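Local coordinates for protein uncharacterized RNA methyltransferase pyrab10780 (Pyrococcus abyssi, PDB 2JJQ) that methylates carbon 5 of uridine 54 in tRNA, with S-adenosyl-L-methionine as the methyl donor, leaving S-adenosyl-L-homocysteine, at residues V208-K213 against D227-S232; G243-F248 against L264-S269. All blocks are in the same frame, centred on the assembly; numbering follows the deposited sequence.

In the fold
The two interactions lie in the same region of the chain, their centres about 8 Å apart, and follow one another in sequence: interaction 1 closes before interaction 2 opens. Interaction 1 joins strands 206-212 and 228-233 inside a mixed five-stranded sheet. Interaction 2 starts from the next strand, 244-250, at the sheet's edge, and reaches the turn after strand 261-265, a strand of the separate two-stranded sheet. Strands 228-233 and 244-250 are neighbours, joined by backbone hydrogen bonds of Trp-231 to Glu-246 and Arg-247, and Pro-267 packs on Tyr-230. One water is shared by both contacts. Interaction 1 builds the sheet, and interaction 2 joins its edge to the chain just before the S-adenosyl-L-homocysteine pocket.

Interaction 1 of 2, residues V208-K213 against D227-S232; sequences VNFVTK and DSIYWS
Thr-212 and Trp-231 meet at the end of a parallel strand pair, where the indole NE1 gives a hydrogen bond of 2.8 Å to Thr-212 OG1, almost exactly in the ring plane. A threonine suits this place because its hydroxyl can accept that bond while donating its own proton to the carbonyl O of Lys-213, and its methyl CG2 also packs 3.4 Å from NE1 of Trp-231.

Asn-209 can be followed outward. Its CB lies beside CB of Tyr-230; with CG anti to the backbone N (chi1 176°) the amide then reaches along the sheet face toward Ser-232. CG and OD1 pass Tyr-230 CB, with OD1 3.4 Å from that carbon. OD1 receives the Ser-232 OG proton at 2.8 Å, and ND2 gives a hydrogen to a water that in turn donates to the same OG. Serine fits through its short hydroxyl side chain, which donates to the amide and accepts from the water.

On the other face, CE2 of Phe-210 meets CG2 of Ile-229 at its ring edge, 3.7 Å away, and Val-208 CG1 touches Ile-229 CG1. Five backbone hydrogen bonds hold the register, from Val-208 N to Ser-228 O through to Thr-212 N to Ser-232 O.

Strand 192-199 flanks 206-212, with Met-195 against Val-208 and Phe-210, while strand 244-250 borders 228-233 on its far side.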
ATOM      1  N   VAL A 208      11.693 -13.885   1.372  1.00 12.40           N
ATOM      2  CA  VAL A 208      12.360 -13.038   2.354  1.00 13.54           C
ATOM      3  C   VAL A 208      13.503 -12.364   1.627  1.00 14.56           C
ATOM      4  O   VAL A 208      14.148 -12.986   0.789  1.00 15.31           O
ATOM      5  CB  VAL A 208      12.800 -13.791   3.597  1.00 14.88           C
ATOM      6  CG1 VAL A 208      13.851 -14.821   3.259  1.00 16.46           C
ATOM      7  CG2 VAL A 208      13.324 -12.809   4.651  1.00 17.54           C
ATOM      8  N   ASN A 209      13.725 -11.089   1.913  1.00 13.71           N
ATOM      9  CA  ASN A 209      14.757 -10.321   1.258  1.00 14.83           C
ATOM     10  C   ASN A 209      15.579  -9.619   2.344  1.00 14.94           C
ATOM     11  O   ASN A 209      15.038  -8.849   3.135  1.00 15.66           O
ATOM     12  CB  ASN A 209      14.114  -9.281   0.318  1.00 14.57           C
ATOM     13  CG  ASN A 209      15.134  -8.365  -0.354  1.00 15.46           C
ATOM     14  OD1 ASN A 209      16.269  -8.751  -0.598  1.00 16.83           O
ATOM     15  ND2 ASN A 209      14.708  -7.159  -0.711  1.00 14.97           N
ATOM     16  N   PHE A 210      16.865  -9.928   2.403  1.00 13.43           N
ATOM     17  CA  PHE A 210      17.818  -9.304   3.349  1.00 14.55           C
ATOM     18  C   PHE A 210      18.479  -8.167   2.660  1.00 15.25           C
ATOM     19  O   PHE A 210      19.207  -8.357   1.670  1.00 15.32           O
ATOM     20  CB  PHE A 210      18.852 -10.362   3.842  1.00 16.07           C
ATOM     21  CG  PHE A 210      18.179 -11.530   4.533  1.00 15.40           C
ATOM     22  CD1 PHE A 210      17.507 -11.333   5.748  1.00 19.26           C
ATOM     23  CD2 PHE A 210      18.130 -12.779   3.937  1.00 16.63           C
ATOM     24  CE1 PHE A 210      16.823 -12.398   6.389  1.00 18.52           C
ATOM     25  CE2 PHE A 210      17.444 -13.836   4.569  1.00 16.43           C
ATOM     26  CZ  PHE A 210      16.795 -13.635   5.781  1.00 18.31           C
ATOM     27  N   VAL A 211      18.217  -6.948   3.147  1.00 13.82           N
ATOM     28  CA  VAL A 211      18.834  -5.786   2.564  1.00 14.64           C
ATOM     29  C   VAL A 211      20.009  -5.404   3.452  1.00 14.23           C
ATOM     30  O   VAL A 211      19.842  -5.256   4.653  1.00 15.34           O
ATOM     31  CB  VAL A 211      17.820  -4.587   2.491  1.00 14.97           C
ATOM     32  CG1 VAL A 211      18.455  -3.379   1.885  1.00 16.57           C
ATOM     33  CG2 VAL A 211      16.477  -5.002   1.728  1.00 14.19           C
ATOM     34  N   THR A 212      21.185  -5.247   2.842  1.00 14.81           N
ATOM     35  CA  THR A 212      22.419  -5.046   3.558  1.00 15.63           C
ATOM     36  C   THR A 212      23.270  -3.948   2.913  1.00 17.56           C
ATOM     37  O   THR A 212      22.992  -3.439   1.810  1.00 16.62           O
ATOM     38  CB  THR A 212      23.259  -6.346   3.549  1.00 16.82           C
ATOM     39  OG1 THR A 212      23.884  -6.460   2.275  1.00 16.97           O
ATOM     40  CG2 THR A 212      22.378  -7.632   3.835  1.00 16.19           C
ATOM     41  N   LYS A 213      24.330  -3.562   3.618  1.00 18.72           N
ATOM     42  CA  LYS A 213      25.375  -2.808   2.982  1.00 20.76           C
ATOM     43  C   LYS A 213      26.371  -3.789   2.312  1.00 22.68           C
ATOM     44  O   LYS A 213      26.139  -5.014   2.261  1.00 21.01           O
ATOM     45  CB  LYS A 213      26.034  -1.886   4.020  1.00 22.01           C
ATOM     46  CG  LYS A 213      25.023  -0.936   4.687  1.00 21.70           C
ATOM     47  CD  LYS A 213      24.247  -0.052   3.706  1.00 26.52           C
ATOM     48  CE  LYS A 213      25.095   1.033   3.087  1.00 29.05           C
ATOM     49  NZ  LYS A 213      24.351   1.899   2.100  1.00 31.06           N
ATOM     50  N   ASP A 227       9.983 -20.166   0.147  1.00 14.99           N
ATOM     51  CA  ASP A 227      10.131 -20.443  -1.281  1.00 15.69           C
ATOM     52  C   ASP A 227      11.213 -19.630  -1.978  1.00 14.96           C
ATOM     53  O   ASP A 227      11.811 -20.091  -2.955  1.00 15.84           O
ATOM     54  CB  ASP A 227       8.809 -20.119  -1.961  1.00 15.30           C
ATOM     55  CG  ASP A 227       7.647 -20.814  -1.269  1.00 17.61           C
ATOM     56  OD1 ASP A 227       7.181 -21.816  -1.854  1.00 22.79           O
ATOM     57  OD2 ASP A 227       7.267 -20.385  -0.151  1.00 19.19           O
ATOM     58  N   SER A 228      11.429 -18.394  -1.534  1.00 13.71           N
ATOM     59  CA  SER A 228      12.431 -17.521  -2.185  1.00 13.04           C
ATOM     60  C   SER A 228      13.206 -16.790  -1.064  1.00 13.72           C
ATOM     61  O   SER A 228      12.565 -16.271  -0.119  1.00 13.18           O
ATOM     62  CB  SER A 228      11.707 -16.501  -3.112  1.00 11.46           C
ATOM     63  OG  SER A 228      12.618 -15.573  -3.684  1.00 14.10           O
ATOM     64  N   ILE A 229      14.551 -16.801  -1.110  1.00 13.44           N
ATOM     65  CA  ILE A 229      15.381 -15.995  -0.230  1.00 14.20           C
ATOM     66  C   ILE A 229      16.235 -15.090  -1.123  1.00 13.82           C
ATOM     67  O   ILE A 229      16.870 -15.560  -2.049  1.00 12.39           O
ATOM     68  CB  ILE A 229      16.323 -16.838   0.622  1.00 15.03           C
ATOM     69  CG1 ILE A 229      15.530 -17.834   1.469  1.00 15.84           C
ATOM     70  CG2 ILE A 229      17.221 -15.878   1.455  1.00 15.06           C
ATOM     71  CD1 ILE A 229      16.387 -19.048   1.914  1.00 15.60           C
ATOM     72  N   TYR A 230      16.219 -13.792  -0.869  1.00 13.28           N
ATOM     73  CA  TYR A 230      16.976 -12.842  -1.639  1.00 13.09           C
ATOM     74  C   TYR A 230      17.947 -12.124  -0.713  1.00 15.28           C
ATOM     75  O   TYR A 230      17.650 -11.929   0.491  1.00 15.93           O
ATOM     76  CB  TYR A 230      16.050 -11.786  -2.213  1.00 15.49           C
ATOM     77  CG  TYR A 230      15.641 -12.061  -3.646  1.00 11.63           C
ATOM     78  CD1 TYR A 230      16.352 -11.480  -4.720  1.00 12.33           C
ATOM     79  CD2 TYR A 230      14.573 -12.871  -3.925  1.00 12.33           C
ATOM     80  CE1 TYR A 230      15.999 -11.697  -6.017  1.00 11.89           C
ATOM     81  CE2 TYR A 230      14.192 -13.100  -5.245  1.00 12.56           C
ATOM     82  CZ  TYR A 230      14.893 -12.489  -6.296  1.00 10.09           C
ATOM     83  OH  TYR A 230      14.507 -12.723  -7.621  1.00 11.08           O
ATOM     84  N   TRP A 231      19.100 -11.773  -1.277  1.00 14.48           N
ATOM     85  CA  TRP A 231      20.042 -10.857  -0.677  1.00 14.62           C
ATOM     86  C   TRP A 231      20.173  -9.655  -1.610  1.00 14.70           C
ATOM     87  O   TRP A 231      20.504  -9.829  -2.776  1.00 15.07           O
ATOM     88  CB  TRP A 231      21.401 -11.551  -0.513  1.00 13.41           C
ATOM     89  CG  TRP A 231      22.492 -10.642  -0.039  1.00 15.15           C
ATOM     90  CD1 TRP A 231      22.377  -9.476   0.706  1.00 13.64           C
ATOM     91  CD2 TRP A 231      23.879 -10.820  -0.295  1.00 17.40           C
ATOM     92  NE1 TRP A 231      23.642  -8.937   0.937  1.00 17.96           N
ATOM     93  CE2 TRP A 231      24.576  -9.736   0.317  1.00 18.21           C
ATOM     94  CE3 TRP A 231      24.617 -11.835  -0.931  1.00 18.96           C
ATOM     95  CZ2 TRP A 231      25.978  -9.643   0.296  1.00 19.69           C
ATOM     96  CZ3 TRP A 231      26.008 -11.713  -0.987  1.00 21.70           C
ATOM     97  CH2 TRP A 231      26.669 -10.627  -0.381  1.00 21.02           C
ATOM     98  N   SER A 232      19.901  -8.448  -1.099  1.00 14.20           N
ATOM     99  CA  SER A 232      19.984  -7.216  -1.860  1.00 16.19           C
ATOM    100  C   SER A 232      20.958  -6.301  -1.115  1.00 16.63           C
ATOM    101  O   SER A 232      20.989  -6.294   0.094  1.00 17.19           O
ATOM    102  CB  SER A 232      18.637  -6.508  -1.948  1.00 15.67           C
ATOM    103  OG  SER A 232      17.654  -7.339  -2.566  1.00 16.64           O
TER
HETATM  104  O   HOH W   1      15.968  -5.202  -2.816  1.00 18.54           O

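Interaction 2 of 2, residues G243-F248 against L264-S269; sequences GDIERF and LIHPNS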
ATOM      1  N   GLY A 243      17.490  -2.831  -2.448  1.00 16.93           N
ATOM      2  CA  GLY A 243      18.823  -2.550  -2.956  1.00 17.06           C
ATOM      3  C   GLY A 243      19.027  -3.320  -4.244  1.00 16.96           C
ATOM      4  O   GLY A 243      18.086  -3.899  -4.796  1.00 16.75           O
ATOM      5  N   ASP A 244      20.265  -3.374  -4.682  1.00 16.29           N
ATOM      6  CA  ASP A 244      20.607  -4.145  -5.894  1.00 18.03           C
ATOM      7  C   ASP A 244      20.528  -5.630  -5.590  1.00 16.90           C
ATOM      8  O   ASP A 244      21.041  -6.061  -4.592  1.00 17.34           O
ATOM      9  CB  ASP A 244      22.049  -3.802  -6.323  1.00 19.49           C
ATOM     10  CG  ASP A 244      22.227  -2.301  -6.647  1.00 24.23           C
ATOM     11  OD1 ASP A 244      21.237  -1.678  -7.090  1.00 26.28           O
ATOM     12  OD2 ASP A 244      23.354  -1.758  -6.465  1.00 29.94           O
ATOM     13  N   ILE A 245      19.898  -6.402  -6.464  1.00 16.21           N
ATOM     14  CA  ILE A 245      19.813  -7.815  -6.289  1.00 15.86           C
ATOM     15  C   ILE A 245      21.214  -8.432  -6.374  1.00 16.17           C
ATOM     16  O   ILE A 245      21.888  -8.306  -7.400  1.00 16.94           O
ATOM     17  CB  ILE A 245      18.935  -8.423  -7.404  1.00 15.64           C
ATOM     18  CG1 ILE A 245      17.510  -7.829  -7.307  1.00 17.01           C
ATOM     19  CG2 ILE A 245      18.976  -9.943  -7.328  1.00 18.08           C
ATOM     20  CD1 ILE A 245      16.832  -8.050  -5.950  1.00 18.29           C
ATOM     21  N   GLU A 246      21.618  -9.099  -5.310  1.00 16.40           N
ATOM     22  CA  GLU A 246      22.905  -9.746  -5.264  1.00 17.53           C
ATOM     23  C   GLU A 246      22.802 -11.257  -5.485  1.00 16.22           C
ATOM     24  O   GLU A 246      23.632 -11.851  -6.199  1.00 17.88           O
ATOM     25  CB  GLU A 246      23.569  -9.398  -3.946  1.00 18.52           C
ATOM     26  CG  GLU A 246      24.942 -10.000  -3.716  1.00 24.02           C
ATOM     27  CD  GLU A 246      26.020  -9.425  -4.625  1.00 29.06           C
ATOM     28  OE1 GLU A 246      25.797  -8.359  -5.227  1.00 27.70           O
ATOM     29  OE2 GLU A 246      27.094 -10.065  -4.710  1.00 32.42           O
ATOM     30  N   ARG A 247      21.855 -11.901  -4.818  1.00 15.34           N
ATOM     31  CA  ARG A 247      21.703 -13.368  -4.960  1.00 15.01           C
ATOM     32  C   ARG A 247      20.316 -13.728  -4.498  1.00 15.20           C
ATOM     33  O   ARG A 247      19.754 -13.028  -3.637  1.00 13.45           O
ATOM     34  CB  ARG A 247      22.752 -14.068  -4.049  1.00 13.74           C
ATOM     35  CG  ARG A 247      22.838 -15.619  -4.292  1.00 16.85           C
ATOM     36  CD  ARG A 247      24.261 -16.097  -3.878  1.00 16.72           C
ATOM     37  NE  ARG A 247      24.332 -17.566  -3.974  1.00 20.71           N
ATOM     38  CZ  ARG A 247      25.422 -18.258  -3.639  1.00 19.83           C
ATOM     39  NH1 ARG A 247      26.503 -17.605  -3.206  1.00 15.97           N
ATOM     40  NH2 ARG A 247      25.428 -19.569  -3.734  1.00 21.19           N
ATOM     41  N   PHE A 248      19.767 -14.798  -5.073  1.00 14.04           N
ATOM     42  CA  PHE A 248      18.599 -15.449  -4.513  1.00 14.37           C
ATOM     43  C   PHE A 248      18.811 -16.956  -4.487  1.00 14.09           C
ATOM     44  O   PHE A 248      19.627 -17.490  -5.262  1.00 15.06           O
ATOM     45  CB  PHE A 248      17.315 -15.044  -5.322  1.00 12.88           C
ATOM     46  CG  PHE A 248      17.258 -15.605  -6.749  1.00 14.26           C
ATOM     47  CD1 PHE A 248      17.714 -14.848  -7.836  1.00 14.05           C
ATOM     48  CD2 PHE A 248      16.722 -16.849  -6.985  1.00 15.07           C
ATOM     49  CE1 PHE A 248      17.657 -15.369  -9.160  1.00 13.29           C
ATOM     50  CE2 PHE A 248      16.613 -17.366  -8.298  1.00 11.86           C
ATOM     51  CZ  PHE A 248      17.108 -16.598  -9.377  1.00 12.45           C
ATOM     52  N   LEU A 264       3.522 -12.239 -10.563  1.00 12.85           N
ATOM     53  CA  LEU A 264       4.862 -12.501 -10.057  1.00 11.56           C
ATOM     54  C   LEU A 264       5.250 -11.416  -9.098  1.00 13.44           C
ATOM     55  O   LEU A 264       4.995 -10.231  -9.372  1.00 15.19           O
ATOM     56  CB  LEU A 264       5.874 -12.492 -11.224  1.00 13.52           C
ATOM     57  CG  LEU A 264       5.542 -13.671 -12.171  1.00 12.85           C
ATOM     58  CD1 LEU A 264       6.325 -13.454 -13.523  1.00 17.43           C
ATOM     59  CD2 LEU A 264       5.849 -15.043 -11.566  1.00 16.49           C
ATOM     60  N   ILE A 265       5.868 -11.804  -7.991  1.00 11.81           N
ATOM     61  CA  ILE A 265       6.309 -10.867  -6.984  1.00 13.91           C
ATOM     62  C   ILE A 265       7.843 -10.942  -6.982  1.00 13.24           C
ATOM     63  O   ILE A 265       8.401 -12.025  -6.841  1.00 11.81           O
ATOM     64  CB  ILE A 265       5.780 -11.261  -5.545  1.00 13.58           C
ATOM     65  CG1 ILE A 265       4.242 -11.210  -5.437  1.00 16.07           C
ATOM     66  CG2 ILE A 265       6.353 -10.301  -4.510  1.00 15.78           C
ATOM     67  CD1 ILE A 265       3.703 -10.020  -6.067  1.00 21.15           C
ATOM     68  N   HIS A 266       8.486  -9.785  -7.080  1.00 14.38           N
ATOM     69  CA  HIS A 266       9.923  -9.621  -7.025  1.00 14.50           C
ATOM     70  C   HIS A 266      10.247  -8.665  -5.858  1.00 14.77           C
ATOM     71  O   HIS A 266       9.447  -7.819  -5.507  1.00 14.88           O
ATOM     72  CB  HIS A 266      10.348  -9.028  -8.377  1.00 14.19           C
ATOM     73  CG  HIS A 266      11.824  -8.796  -8.522  1.00 14.69           C
ATOM     74  ND1 HIS A 266      12.443  -7.661  -8.054  1.00 16.61           N
ATOM     75  CD2 HIS A 266      12.795  -9.553  -9.076  1.00 18.44           C
ATOM     76  CE1 HIS A 266      13.737  -7.721  -8.311  1.00 18.35           C
ATOM     77  NE2 HIS A 266      13.974  -8.858  -8.943  1.00 16.91           N
ATOM     78  N   PRO A 267      11.436  -8.773  -5.263  1.00 16.02           N
ATOM     79  CA  PRO A 267      11.688  -7.920  -4.117  1.00 16.65           C
ATOM     80  C   PRO A 267      11.503  -6.479  -4.439  1.00 17.82           C
ATOM     81  O   PRO A 267      11.063  -5.745  -3.557  1.00 20.35           O
ATOM     82  CB  PRO A 267      13.162  -8.138  -3.811  1.00 16.09           C
ATOM     83  CG  PRO A 267      13.451  -9.440  -4.333  1.00 18.48           C
ATOM     84  CD  PRO A 267      12.563  -9.679  -5.537  1.00 15.85           C
ATOM     85  N   ASN A 268      11.782  -6.084  -5.691  1.00 17.26           N
ATOM     86  CA  ASN A 268      11.794  -4.686  -6.090  1.00 18.87           C
ATOM     87  C   ASN A 268      10.560  -4.193  -6.880  1.00 19.38           C
ATOM     88  O   ASN A 268      10.606  -3.123  -7.459  1.00 21.51           O
ATOM     89  CB  ASN A 268      13.094  -4.355  -6.839  1.00 19.07           C
ATOM     90  CG  ASN A 268      14.292  -4.391  -5.922  1.00 20.28           C
ATOM     91  OD1 ASN A 268      14.129  -4.469  -4.716  1.00 21.44           O
ATOM     92  ND2 ASN A 268      15.477  -4.379  -6.475  1.00 25.15           N
ATOM     93  N   SER A 269       9.514  -5.008  -6.963  1.00 18.29           N
ATOM     94  CA  SER A 269       8.330  -4.639  -7.756  1.00 17.58           C
ATOM     95  C   SER A 269       7.181  -4.332  -6.783  1.00 16.06           C
ATOM     96  O   SER A 269       7.091  -4.919  -5.699  1.00 17.11           O
ATOM     97  CB  SER A 269       7.913  -5.792  -8.735  1.00 15.88           C
ATOM     98  OG  SER A 269       7.605  -6.953  -7.965  1.00 21.16           O
TER
HETATM   99  O   HOH W   1      15.968  -5.202  -2.816  1.00 18.54           O
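Ile-245 carries CG1 anti to its carbonyl carbon (chi1 -61°), while His-266 extends its ring with CG opposite the backbone N (chi1 -179°), and the two side chains approach from opposite directions. Ile-245 CG1 comes within 3.9 Å of His-266 CE1, at a slant to the ring. CD1, the next carbon of the same arm, lies 4.0 Å from Pro-267 CG and also beside Asn-268 ND2. Isoleucine is well suited here through the length of its ethyl arm, whose CG1 and CD1 together reach all three neighbours.

Polar closure comes from Asn-268, whose ND2 donates to the carbonyl O of Gly-243 at 3.1 Å; the bond is nearly straight, 162° at the hydrogen, and lies close to the amide plane. The other amide atom, OD1, takes a hydrogen from a water that accepts one from Gly-243 N and also bridges Asn-209 ND2 and Ser-232 OG. The amide thus holds Gly-243 twice, directly at its O and through the water at its N.

Segment 264-269 leaves strand 261-265 and folds into a type I beta turn from His-266 to Ser-269, and Gly-243 leads into edge strand 244-250, where Glu-246 and Arg-247 form a classic beta bulge facing Trp-231. Within the turn, Asn-268 N donates to His-266 ND1 at 2.9 Å, which restrains the imidazole's rotation, and Pro-267 CD lies above one face of that ring, toward the rim. Ser-269 OG accepts from His-266 N. Phe-323 meets the His-266 ring edge-to-face, and Ile-245 packs on Tyr-230 and Ser-232 of the neighbouring strand.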